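Local coordinates for hydrolase family protein (PDB 3CNH) that is a predicted hydrolase of the haloacid dehalogenase-like superfamily, probably a phosphatase, with a sodium ion bound in the crystal, at residues V28-F39 against R70-V80. Sequence-based numbering, arbitrary orientation.
Sequences VAQRFGLDTDDF and RDFTPEDFRAV
The carbonyl oxygen of Phe32 takes a hydrogen bond from a water molecule, 2.7 Å from Phe32 O, which donates also to Asp71 OD1 and so links the backbone of Phe32 to the loop ahead of helix 74-83. A second water accepts from the backbone N of Asp35, at 2.8 Å, and over a longer span from Arg70 NH1. Apart from these two water bridges, the contact is made by apolar atoms and the Arg70 guanidinium. Phe32 meets Phe72 edge-to-face: its CD1 lies over the centre of the Phe72 ring, the planes inclined at 51°, while Arg70 CB covers the opposite face near the rim. With CG beside the backbone N (chi1 -77°), the Phe32 ring also sets one face against Phe77 CD2, and its CZ edge reaches Val80 CG2 at 3.7 Å. This aromatic cluster belongs to the helical cap domain inserted into the Rossmann-like core, as in related haloacid dehalogenase-type enzymes, and packs segment 28-32 against segment 74-80, whose axes run roughly antiparallel at 144°. Replacing Phe32 by an alanine would probably open a gap between Phe72, Phe77 and Val80 and strip the Phe72 face of its aromatic partner. One turn earlier, Val28 turns CG1 to the Phe77 ring and CG2 to Val80 CG1. Beyond the Schellman turn at Gly33, Leu34 divides its methyls: CD1 faces Phe77 CE2 at 3.9 Å, whereas CD2 sits over the centre of the Arg70 guanidinium, 3.5 Å from CZ of Arg70. That guanidinium is held through NE by Val65 O. A capping box starts helix 74-83, Asp76 N donating to Thr73 OG1 and Thr73 N to Asp76 OD2.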
loop_
_atom_site.group_PDB
_atom_site.type_symbol
_atom_site.label_atom_id
_atom_site.label_comp_id
_atom_site.label_asym_id
_atom_site.label_seq_id
_atom_site.Cartn_x
_atom_site.Cartn_y
_atom_site.Cartn_z
ATOM N N VAL A 28 -6.441 -17.379 -4.739
ATOM C CA VAL A 28 -5.633 -18.183 -3.800
ATOM C C VAL A 28 -6.493 -19.189 -3.035
ATOM O O VAL A 28 -6.111 -20.346 -2.822
ATOM C CB VAL A 28 -4.771 -17.330 -2.871
ATOM C CG1 VAL A 28 -4.072 -18.224 -1.839
ATOM C CG2 VAL A 28 -3.734 -16.561 -3.695
ATOM N N ALA A 29 -7.696 -18.754 -2.703
ATOM C CA ALA A 29 -8.651 -19.606 -1.986
ATOM C C ALA A 29 -8.996 -20.827 -2.801
ATOM O O ALA A 29 -9.042 -21.949 -2.316
ATOM C CB ALA A 29 -9.935 -18.820 -1.627
ATOM N N GLN A 30 -9.216 -20.582 -4.074
ATOM C CA GLN A 30 -9.573 -21.650 -5.009
ATOM C C GLN A 30 -8.433 -22.677 -5.105
ATOM O O GLN A 30 -8.637 -23.883 -5.041
ATOM C CB GLN A 30 -9.868 -21.062 -6.400
ATOM C CG GLN A 30 -10.147 -22.110 -7.497
ATOM N N ARG A 31 -7.225 -22.157 -5.198
ATOM C CA ARG A 31 -6.049 -23.014 -5.319
ATOM C C ARG A 31 -5.885 -23.949 -4.138
ATOM O O ARG A 31 -5.465 -25.097 -4.282
ATOM C CB ARG A 31 -4.768 -22.182 -5.458
ATOM C CG ARG A 31 -3.514 -23.071 -5.588
ATOM C CD ARG A 31 -2.208 -22.282 -5.700
ATOM N NE ARG A 31 -2.151 -21.410 -6.874
ATOM C CZ ARG A 31 -1.782 -21.805 -8.093
ATOM N NH1 ARG A 31 -1.462 -23.069 -8.334
ATOM N NH2 ARG A 31 -1.756 -20.929 -9.087
ATOM N N PHE A 32 -6.237 -23.441 -2.969
ATOM C CA PHE A 32 -6.063 -24.187 -1.708
ATOM C C PHE A 32 -7.288 -24.942 -1.284
ATOM O O PHE A 32 -7.298 -25.635 -0.259
ATOM C CB PHE A 32 -5.564 -23.284 -0.599
ATOM C CG PHE A 32 -4.098 -22.970 -0.704
ATOM C CD1 PHE A 32 -3.160 -23.867 -0.213
ATOM C CD2 PHE A 32 -3.647 -21.799 -1.286
ATOM C CE1 PHE A 32 -1.792 -23.604 -0.300
ATOM C CE2 PHE A 32 -2.287 -21.539 -1.355
ATOM C CZ PHE A 32 -1.361 -22.440 -0.858
ATOM N N GLY A 33 -8.313 -24.825 -2.104
ATOM C CA GLY A 33 -9.557 -25.576 -1.889
ATOM C C GLY A 33 -10.358 -25.117 -0.693
ATOM O O GLY A 33 -11.041 -25.905 -0.025
ATOM N N LEU A 34 -10.283 -23.821 -0.443
ATOM C CA LEU A 34 -11.007 -23.237 0.702
ATOM C C LEU A 34 -12.479 -22.936 0.400
ATOM O O LEU A 34 -12.838 -22.553 -0.709
ATOM C CB LEU A 34 -10.325 -21.947 1.150
ATOM C CG LEU A 34 -8.827 -22.062 1.500
ATOM C CD1 LEU A 34 -8.296 -20.689 1.897
ATOM C CD2 LEU A 34 -8.583 -23.098 2.571
ATOM N N ASP A 35 -13.314 -23.095 1.419
ATOM C CA ASP A 35 -14.731 -22.680 1.323
ATOM C C ASP A 35 -14.676 -21.171 1.207
ATOM O O ASP A 35 -14.263 -20.475 2.141
ATOM C CB ASP A 35 -15.522 -23.100 2.562
ATOM C CG ASP A 35 -16.959 -22.651 2.512
ATOM O OD1 ASP A 35 -17.213 -21.436 2.513
ATOM O OD2 ASP A 35 -17.842 -23.538 2.500
ATOM N N THR A 36 -15.052 -20.648 0.048
ATOM C CA THR A 36 -14.895 -19.213 -0.186
ATOM C C THR A 36 -15.738 -18.304 0.723
ATOM O O THR A 36 -15.274 -17.254 1.153
ATOM C CB THR A 36 -15.068 -18.837 -1.669
ATOM O OG1 THR A 36 -16.352 -19.269 -2.127
ATOM C CG2 THR A 36 -13.964 -19.527 -2.492
ATOM N N ASP A 37 -16.956 -18.714 1.030
ATOM C CA ASP A 37 -17.820 -17.884 1.889
ATOM C C ASP A 37 -17.254 -17.725 3.308
ATOM O O ASP A 37 -17.176 -16.618 3.847
ATOM C CB ASP A 37 -19.228 -18.452 2.001
ATOM C CG ASP A 37 -20.066 -18.201 0.763
ATOM O OD1 ASP A 37 -19.677 -17.368 -0.087
ATOM O OD2 ASP A 37 -21.132 -18.839 0.676
ATOM N N ASP A 38 -16.820 -18.849 3.859
ATOM C CA ASP A 38 -16.274 -18.885 5.225
ATOM C C ASP A 38 -14.969 -18.089 5.241
ATOM O O ASP A 38 -14.721 -17.277 6.131
ATOM C CB ASP A 38 -16.057 -20.336 5.698
ATOM C CG ASP A 38 -15.944 -20.475 7.222
ATOM O OD1 ASP A 38 -16.186 -19.497 7.957
ATOM O OD2 ASP A 38 -15.655 -21.608 7.689
ATOM N N PHE A 39 -14.152 -18.302 4.219
ATOM C CA PHE A 39 -12.855 -17.606 4.108
ATOM C C PHE A 39 -13.042 -16.104 4.039
ATOM O O PHE A 39 -12.386 -15.338 4.747
ATOM C CB PHE A 39 -12.070 -18.136 2.885
ATOM C CG PHE A 39 -10.869 -17.316 2.496
ATOM C CD1 PHE A 39 -9.701 -17.382 3.227
ATOM C CD2 PHE A 39 -10.879 -16.552 1.366
ATOM C CE1 PHE A 39 -8.581 -16.663 2.883
ATOM C CE2 PHE A 39 -9.767 -15.833 1.017
ATOM C CZ PHE A 39 -8.610 -15.897 1.786
ATOM N N ARG A 70 -5.830 -28.868 7.555
ATOM C CA ARG A 70 -5.453 -28.569 6.158
ATOM C C ARG A 70 -4.304 -29.451 5.697
ATOM O O ARG A 70 -3.472 -29.869 6.485
ATOM C CB ARG A 70 -4.995 -27.131 6.021
ATOM C CG ARG A 70 -5.998 -26.050 6.380
ATOM C CD ARG A 70 -7.306 -26.179 5.608
ATOM N NE ARG A 70 -8.188 -25.053 5.936
ATOM C CZ ARG A 70 -9.413 -24.874 5.455
ATOM N NH1 ARG A 70 -9.947 -25.781 4.646
ATOM N NH2 ARG A 70 -10.125 -23.809 5.822
ATOM N N ASP A 71 -4.271 -29.709 4.397
ATOM C CA ASP A 71 -3.227 -30.560 3.830
ATOM C C ASP A 71 -2.109 -29.734 3.254
ATOM O O ASP A 71 -1.447 -30.115 2.308
ATOM C CB ASP A 71 -3.765 -31.574 2.803
ATOM C CG ASP A 71 -4.437 -30.935 1.614
ATOM O OD1 ASP A 71 -4.644 -29.699 1.608
ATOM O OD2 ASP A 71 -4.762 -31.704 0.671
ATOM N N PHE A 72 -1.925 -28.583 3.852
ATOM C CA PHE A 72 -0.829 -27.689 3.500
ATOM C C PHE A 72 -0.468 -26.883 4.730
ATOM O O PHE A 72 -1.200 -26.885 5.710
ATOM C CB PHE A 72 -1.192 -26.776 2.320
ATOM C CG PHE A 72 -2.439 -25.964 2.549
ATOM C CD1 PHE A 72 -2.369 -24.713 3.128
ATOM C CD2 PHE A 72 -3.678 -26.485 2.239
ATOM C CE1 PHE A 72 -3.516 -23.974 3.368
ATOM C CE2 PHE A 72 -4.831 -25.747 2.480
ATOM C CZ PHE A 72 -4.765 -24.544 3.047
ATOM N N THR A 73 0.657 -26.176 4.659
ATOM C CA THR A 73 1.163 -25.417 5.803
ATOM C C THR A 73 0.997 -23.901 5.710
ATOM O O THR A 73 0.773 -23.335 4.645
ATOM C CB THR A 73 2.662 -25.641 5.979
ATOM O OG1 THR A 73 3.349 -25.072 4.858
ATOM C CG2 THR A 73 2.987 -27.145 6.120
ATOM N N PRO A 74 1.127 -23.214 6.850
ATOM C CA PRO A 74 0.998 -21.759 6.802
ATOM C C PRO A 74 2.085 -21.154 5.935
ATOM O O PRO A 74 1.896 -20.112 5.289
ATOM C CB PRO A 74 1.137 -21.342 8.276
ATOM C CG PRO A 74 0.649 -22.538 9.028
ATOM C CD PRO A 74 1.029 -23.753 8.224
ATOM N N GLU A 75 3.202 -21.856 5.879
ATOM C CA GLU A 75 4.340 -21.385 5.061
ATOM C C GLU A 75 3.984 -21.476 3.588
ATOM O O GLU A 75 4.274 -20.560 2.791
ATOM C CB GLU A 75 5.612 -22.174 5.374
ATOM C CG GLU A 75 6.170 -21.890 6.785
ATOM C CD GLU A 75 5.350 -22.484 7.953
ATOM O OE1 GLU A 75 4.616 -23.506 7.813
ATOM O OE2 GLU A 75 5.454 -21.905 9.058
ATOM N N ASP A 76 3.327 -22.565 3.242
ATOM C CA ASP A 76 2.873 -22.800 1.860
ATOM C C ASP A 76 1.951 -21.643 1.481
ATOM O O ASP A 76 2.051 -21.026 0.413
ATOM C CB ASP A 76 2.060 -24.098 1.715
ATOM C CG ASP A 76 2.894 -25.363 1.879
ATOM O OD1 ASP A 76 4.117 -25.300 1.630
ATOM O OD2 ASP A 76 2.318 -26.424 2.220
ATOM N N PHE A 77 1.061 -21.320 2.413
ATOM C CA PHE A 77 0.010 -20.328 2.120
ATOM C C PHE A 77 0.612 -18.950 1.978
ATOM O O PHE A 77 0.277 -18.172 1.089
ATOM C CB PHE A 77 -1.095 -20.345 3.206
ATOM C CG PHE A 77 -2.353 -19.647 2.787
ATOM C CD1 PHE A 77 -2.556 -18.314 3.083
ATOM C CD2 PHE A 77 -3.327 -20.304 2.055
ATOM C CE1 PHE A 77 -3.708 -17.665 2.683
ATOM C CE2 PHE A 77 -4.500 -19.628 1.667
ATOM C CZ PHE A 77 -4.663 -18.332 1.964
ATOM N N ARG A 78 1.514 -18.660 2.888
ATOM C CA ARG A 78 2.172 -17.366 2.908
ATOM C C ARG A 78 2.955 -17.131 1.604
ATOM O O ARG A 78 2.966 -16.016 1.054
ATOM C CB ARG A 78 3.030 -17.287 4.165
ATOM C CG ARG A 78 3.433 -15.901 4.557
ATOM C CD ARG A 78 4.796 -15.641 4.184
ATOM N NE ARG A 78 5.665 -16.503 4.960
ATOM C CZ ARG A 78 6.399 -16.061 5.966
ATOM N NH1 ARG A 78 7.172 -16.900 6.641
ATOM N NH2 ARG A 78 6.363 -14.775 6.284
ATOM N N ALA A 79 3.557 -18.189 1.096
ATOM C CA ALA A 79 4.342 -18.097 -0.146
ATOM C C ALA A 79 3.470 -17.647 -1.299
ATOM O O ALA A 79 3.845 -16.774 -2.090
ATOM C CB ALA A 79 5.008 -19.436 -0.499
ATOM N N VAL A 80 2.297 -18.256 -1.386
ATOM C CA VAL A 80 1.363 -17.954 -2.480
ATOM C C VAL A 80 0.777 -16.537 -2.299
ATOM O O VAL A 80 0.557 -15.797 -3.272
ATOM C CB VAL A 80 0.280 -19.055 -2.641
ATOM C CG1 VAL A 80 -0.712 -18.660 -3.731
ATOM C CG2 VAL A 80 0.945 -20.414 -2.983
HETATM O O HOH W 1 -6.830 -28.157 0.477
HETATM O O HOH W 2 -12.736 -24.293 3.854
#